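PDB 3IIB: peptidase M28 from Shewanella amazonensis SB2B, which probably acts as a zinc-dependent carboxypeptidase or dipeptidase of the M28 family, carrying two zinc ions side by side in its active site. Local coordinates for residues G255-D269 / R296-L308. Residues are numbered along the deposited sequence; the frame is centred on the assembly and turned at random.
With ZN (zinc ion), chain C; ZN (zinc ion), chain B.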
loop_
_atom_site.group_PDB
_atom_site.type_symbol
_atom_site.label_atom_id
_atom_site.label_comp_id
_atom_site.label_asym_id
_atom_site.label_seq_id
_atom_site.Cartn_x
_atom_site.Cartn_y
_atom_site.Cartn_z
ATOM N N GLY A 255 20.274 -16.591 15.149
ATOM C CA GLY A 255 19.998 -15.196 15.445
ATOM C C GLY A 255 18.929 -14.541 14.597
ATOM O O GLY A 255 18.475 -15.065 13.565
ATOM N N ALA A 256 18.583 -13.335 15.027
ATOM C CA ALA A 256 17.717 -12.416 14.293
ATOM C C ALA A 256 18.038 -11.051 14.860
ATOM O O ALA A 256 18.757 -10.961 15.879
ATOM C CB ALA A 256 16.203 -12.764 14.530
ATOM N N HIS A 257 17.486 -9.981 14.295
ATOM C CA HIS A 257 17.588 -8.663 14.990
ATOM C C HIS A 257 16.248 -8.246 15.556
ATOM O O HIS A 257 15.231 -8.499 14.946
ATOM C CB HIS A 257 18.208 -7.556 14.123
ATOM C CG HIS A 257 17.458 -7.195 12.882
ATOM N ND1 HIS A 257 16.612 -6.111 12.818
ATOM C CD2 HIS A 257 17.508 -7.706 11.623
ATOM C CE1 HIS A 257 16.122 -6.007 11.595
ATOM N NE2 HIS A 257 16.658 -6.957 10.846
ATOM N N LEU A 258 16.274 -7.623 16.741
ATOM C CA LEU A 258 15.076 -7.237 17.469
ATOM C C LEU A 258 14.618 -5.860 17.080
ATOM O O LEU A 258 13.436 -5.499 17.280
ATOM C CB LEU A 258 15.369 -7.275 18.984
ATOM C CG LEU A 258 14.192 -7.028 19.934
ATOM C CD1 LEU A 258 13.013 -7.982 19.616
ATOM C CD2 LEU A 258 14.667 -7.125 21.393
ATOM N N ASP A 259 15.528 -5.056 16.541
ATOM C CA ASP A 259 15.152 -3.681 16.212
ATOM C C ASP A 259 14.457 -3.626 14.839
ATOM O O ASP A 259 14.512 -4.590 14.057
ATOM C CB ASP A 259 16.373 -2.768 16.243
ATOM C CG ASP A 259 17.384 -3.073 15.099
ATOM O OD1 ASP A 259 17.754 -4.262 14.912
ATOM O OD2 ASP A 259 17.822 -2.133 14.388
ATOM N N SER A 260 13.881 -2.466 14.526
ATOM C CA SER A 260 13.212 -2.271 13.250
ATOM C C SER A 260 13.235 -0.819 12.923
ATOM O O SER A 260 13.680 -0.004 13.738
ATOM C CB SER A 260 11.733 -2.723 13.305
ATOM O OG SER A 260 10.879 -1.877 14.086
ATOM N N TRP A 261 12.763 -0.495 11.718
ATOM C CA TRP A 261 12.364 0.901 11.411
ATOM C C TRP A 261 11.007 1.222 12.069
ATOM O O TRP A 261 10.329 0.322 12.651
ATOM C CB TRP A 261 12.432 1.203 9.909
ATOM C CG TRP A 261 13.892 1.345 9.537
ATOM C CD1 TRP A 261 14.682 0.380 9.021
ATOM C CD2 TRP A 261 14.755 2.439 9.871
ATOM N NE1 TRP A 261 15.984 0.829 8.903
ATOM C CE2 TRP A 261 16.060 2.087 9.442
ATOM C CE3 TRP A 261 14.554 3.681 10.497
ATOM C CZ2 TRP A 261 17.149 2.935 9.603
ATOM C CZ3 TRP A 261 15.634 4.533 10.649
ATOM C CH2 TRP A 261 16.913 4.164 10.206
ATOM N N ASP A 262 10.648 2.500 12.001
ATOM C CA ASP A 262 9.708 3.043 12.958
ATOM C C ASP A 262 8.304 3.281 12.442
ATOM O O ASP A 262 7.449 3.685 13.237
ATOM C CB ASP A 262 10.262 4.353 13.580
ATOM C CG ASP A 262 10.772 5.339 12.570
ATOM O OD1 ASP A 262 11.362 4.968 11.515
ATOM O OD2 ASP A 262 10.625 6.559 12.822
ATOM N N GLU A 263 8.076 3.097 11.138
ATOM C CA GLU A 263 6.786 3.485 10.521
ATOM C C GLU A 263 5.792 2.352 10.295
ATOM O O GLU A 263 4.588 2.625 10.105
ATOM C CB GLU A 263 7.013 4.270 9.225
ATOM C CG GLU A 263 7.945 5.483 9.434
ATOM C CD GLU A 263 7.779 6.522 8.345
ATOM O OE1 GLU A 263 8.138 6.203 7.216
ATOM O OE2 GLU A 263 7.302 7.655 8.631
ATOM N N GLY A 264 6.277 1.104 10.270
ATOM C CA GLY A 264 5.412 -0.104 10.279
ATOM C C GLY A 264 5.356 -0.703 11.681
ATOM O O GLY A 264 5.385 0.018 12.696
ATOM N N THR A 265 5.275 -2.028 11.761
ATOM C CA THR A 265 5.432 -2.684 13.043
ATOM C C THR A 265 6.608 -3.676 13.017
ATOM O O THR A 265 6.666 -4.570 13.831
ATOM C CB THR A 265 4.138 -3.436 13.471
ATOM O OG1 THR A 265 3.842 -4.435 12.476
ATOM C CG2 THR A 265 2.966 -2.465 13.629
ATOM N N GLY A 266 7.497 -3.561 12.031
ATOM C CA GLY A 266 8.643 -4.429 11.948
ATOM C C GLY A 266 8.282 -5.887 11.889
ATOM O O GLY A 266 8.987 -6.723 12.460
ATOM N N ALA A 267 7.199 -6.214 11.185
ATOM C CA ALA A 267 6.742 -7.578 11.167
ATOM C C ALA A 267 7.679 -8.471 10.364
ATOM O O ALA A 267 8.090 -9.524 10.858
ATOM C CB ALA A 267 5.285 -7.697 10.629
ATOM N N ILE A 268 8.006 -8.123 9.125
ATOM C CA ILE A 268 8.854 -9.038 8.388
ATOM C C ILE A 268 10.318 -8.690 8.573
ATOM O O ILE A 268 11.195 -9.550 8.411
ATOM C CB ILE A 268 8.432 -9.148 6.880
ATOM C CG1 ILE A 268 8.816 -7.898 6.119
ATOM C CG2 ILE A 268 6.907 -9.465 6.756
ATOM C CD1 ILE A 268 8.485 -7.941 4.633
ATOM N N ASP A 269 10.592 -7.419 8.911
ATOM C CA ASP A 269 11.951 -6.989 9.164
ATOM C C ASP A 269 12.047 -6.431 10.593
ATOM O O ASP A 269 11.871 -5.215 10.795
ATOM C CB ASP A 269 12.354 -5.902 8.175
ATOM C CG ASP A 269 13.835 -5.607 8.218
ATOM O OD1 ASP A 269 14.582 -6.379 8.863
ATOM O OD2 ASP A 269 14.269 -4.592 7.624
ATOM N N ARG A 296 22.343 -21.145 21.316
ATOM C CA ARG A 296 22.204 -19.780 21.783
ATOM C C ARG A 296 21.379 -18.970 20.766
ATOM O O ARG A 296 21.772 -18.840 19.590
ATOM C CB ARG A 296 23.591 -19.156 22.001
ATOM C CG ARG A 296 23.505 -17.706 22.506
ATOM C CD ARG A 296 24.857 -17.085 22.764
ATOM N NE ARG A 296 25.500 -17.715 23.916
ATOM C CZ ARG A 296 26.798 -17.625 24.210
ATOM N NH1 ARG A 296 27.647 -16.940 23.423
ATOM N NH2 ARG A 296 27.255 -18.217 25.297
ATOM N N VAL A 297 20.224 -18.453 21.227
ATOM C CA VAL A 297 19.405 -17.539 20.452
ATOM C C VAL A 297 19.923 -16.142 20.734
ATOM O O VAL A 297 20.001 -15.741 21.883
ATOM C CB VAL A 297 17.908 -17.638 20.810
ATOM C CG1 VAL A 297 17.085 -16.522 20.130
ATOM C CG2 VAL A 297 17.338 -19.010 20.390
ATOM N N VAL A 298 20.313 -15.409 19.693
ATOM C CA VAL A 298 20.748 -14.034 19.892
ATOM C C VAL A 298 19.821 -13.123 19.114
ATOM O O VAL A 298 19.681 -13.275 17.886
ATOM C CB VAL A 298 22.227 -13.772 19.466
ATOM C CG1 VAL A 298 22.600 -12.344 19.768
ATOM C CG2 VAL A 298 23.128 -14.754 20.142
ATOM N N LEU A 299 19.195 -12.186 19.831
ATOM C CA LEU A 299 18.313 -11.223 19.233
ATOM C C LEU A 299 19.055 -9.901 19.251
ATOM O O LEU A 299 19.189 -9.264 20.297
ATOM C CB LEU A 299 16.968 -11.157 19.964
ATOM C CG LEU A 299 16.229 -12.464 20.178
ATOM C CD1 LEU A 299 14.869 -12.251 20.890
ATOM C CD2 LEU A 299 16.005 -13.112 18.808
ATOM N N TYR A 300 19.625 -9.556 18.105
ATOM C CA TYR A 300 20.591 -8.478 18.041
ATOM C C TYR A 300 19.935 -7.126 18.047
ATOM O O TYR A 300 18.881 -6.917 17.450
ATOM C CB TYR A 300 21.481 -8.581 16.770
ATOM C CG TYR A 300 22.459 -9.741 16.733
ATOM C CD1 TYR A 300 23.680 -9.629 17.335
ATOM C CD2 TYR A 300 22.171 -10.919 16.064
ATOM C CE1 TYR A 300 24.624 -10.665 17.286
ATOM C CE2 TYR A 300 23.084 -11.967 16.033
ATOM C CZ TYR A 300 24.312 -11.820 16.617
ATOM O OH TYR A 300 25.237 -12.836 16.544
ATOM N N ALA A 301 20.616 -6.199 18.711
ATOM C CA ALA A 301 20.286 -4.791 18.732
ATOM C C ALA A 301 20.814 -4.061 17.505
ATOM O O ALA A 301 21.909 -4.337 17.000
ATOM C CB ALA A 301 20.900 -4.099 20.027
ATOM N N ALA A 302 20.033 -3.070 17.085
ATOM C CA ALA A 302 20.493 -1.995 16.236
ATOM C C ALA A 302 21.116 -2.499 14.935
ATOM O O ALA A 302 22.072 -1.938 14.437
ATOM C CB ALA A 302 21.439 -1.061 17.026
ATOM N N GLU A 303 20.544 -3.556 14.376
ATOM C CA GLU A 303 20.995 -4.031 13.057
ATOM C C GLU A 303 20.781 -2.971 11.980
ATOM O O GLU A 303 21.621 -2.801 11.115
ATOM C CB GLU A 303 20.303 -5.352 12.692
ATOM C CG GLU A 303 20.797 -5.953 11.380
ATOM C CD GLU A 303 20.108 -5.398 10.142
ATOM O OE1 GLU A 303 19.064 -4.738 10.291
ATOM O OE2 GLU A 303 20.596 -5.644 9.021
ATOM N N GLU A 304 19.653 -2.276 12.037
ATOM C CA GLU A 304 19.265 -1.279 11.027
ATOM C C GLU A 304 20.217 -0.095 10.961
ATOM O O GLU A 304 20.301 0.571 9.939
ATOM C CB GLU A 304 17.836 -0.769 11.287
ATOM C CG GLU A 304 16.731 -1.836 11.345
ATOM C CD GLU A 304 16.402 -2.435 9.989
ATOM O OE1 GLU A 304 17.112 -2.144 9.000
ATOM O OE2 GLU A 304 15.384 -3.150 9.933
ATOM N N LEU A 305 20.952 0.137 12.048
ATOM C CA LEU A 305 21.857 1.261 12.137
ATOM C C LEU A 305 23.303 0.866 11.793
ATOM O O LEU A 305 24.229 1.615 12.089
ATOM C CB LEU A 305 21.797 1.884 13.531
ATOM C CG LEU A 305 20.381 2.253 14.007
ATOM C CD1 LEU A 305 20.523 3.001 15.363
ATOM C CD2 LEU A 305 19.599 3.089 12.980
ATOM N N GLY A 306 23.503 -0.294 11.175
ATOM C CA GLY A 306 24.841 -0.726 10.805
ATOM C C GLY A 306 25.392 -1.910 11.578
ATOM O O GLY A 306 26.585 -1.957 11.901
ATOM N N LEU A 307 24.548 -2.903 11.833
ATOM C CA LEU A 307 25.001 -4.118 12.518
ATOM C C LEU A 307 25.669 -3.825 13.859
ATOM O O LEU A 307 26.554 -4.529 14.265
ATOM C CB LEU A 307 25.974 -4.935 11.662
ATOM C CG LEU A 307 25.720 -5.045 10.171
ATOM C CD1 LEU A 307 26.823 -5.919 9.502
ATOM C CD2 LEU A 307 24.318 -5.564 9.921
ATOM N N LEU A 308 25.236 -2.793 14.565
ATOM C CA LEU A 308 25.931 -2.411 15.787
ATOM C C LEU A 308 25.933 -3.519 16.850
ATOM O O LEU A 308 26.936 -3.750 17.492
ATOM C CB LEU A 308 25.330 -1.124 16.377
ATOM C CG LEU A 308 25.330 0.085 15.429
ATOM C CD1 LEU A 308 24.749 1.311 16.128
ATOM C CD2 LEU A 308 26.719 0.383 14.840
HETATM ZN ZN ZN C . 16.560 -6.986 8.679
HETATM ZN ZN ZN B . 16.054 -3.639 7.737
HETATM O O HOH W 1 12.490 -2.776 9.875
HETATM O O HOH W 2 18.653 0.393 7.582
HETATM O O HOH W 3 17.336 -5.234 8.338
HETATM O O HOH W 4 17.222 -4.091 6.010
HETATM O O HOH W 5 16.616 -7.320 6.324
#
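Gly255-His257 and Val298-Tyr300 run side by side as parallel strands of a beta-alpha-beta unit, laced by the hydrogen bonds Ala256 N to Val298 O, Tyr300 N to Ala256 O and, just past the first strand's end, Leu258 N to Tyr300 O (2.8 Å). Beyond them the loops splay around two zinc ions. Asp259 holds two successive amides of the loop after strand 296-300: its OD2 takes Glu304 N on the syn lone pair at 3.0 Å, while OD1 accepts a weaker bond from Glu303 N. His257 ND1 divides its N-H between Asp259 OD1 and the backbone Asp259 O, both bonds weak. CG between the backbone N and the carbonyl carbon (chi1 68°) brings the carboxylate up to these partners. An alanine in its place would probably leave the Glu303 and Glu304 amides without their acceptor and the His257 ring less firmly set, ND1 keeping Asp259 O. Glu303 CB makes a CH-pi contact with one face of that ring, 3.8 Å from its centroid, and OE1 lies above the rim near NE2, the two planes 25° apart. His257 NE2 binds one zinc at 2.2 Å. The bend at chi2 (-72°) turns the Glu304 carboxylate so that both oxygens bind the other zinc; Trp261 NE1 gives a weak bond to its OE1 (3.2 Å), and a water links Trp261 N, Asp269 O and Glu304 OE2. Asp269 bridges the metals, OD1 on the first and OD2 on the second at 2.0 Å. Asp331 and His402 complete the protein ligands. Water 3 bridges both zincs and donates to Glu303 OE1 (2.7 Å), consistent with the general-base glutamate of co-catalytic zinc peptidases, which activates a metal-bound water.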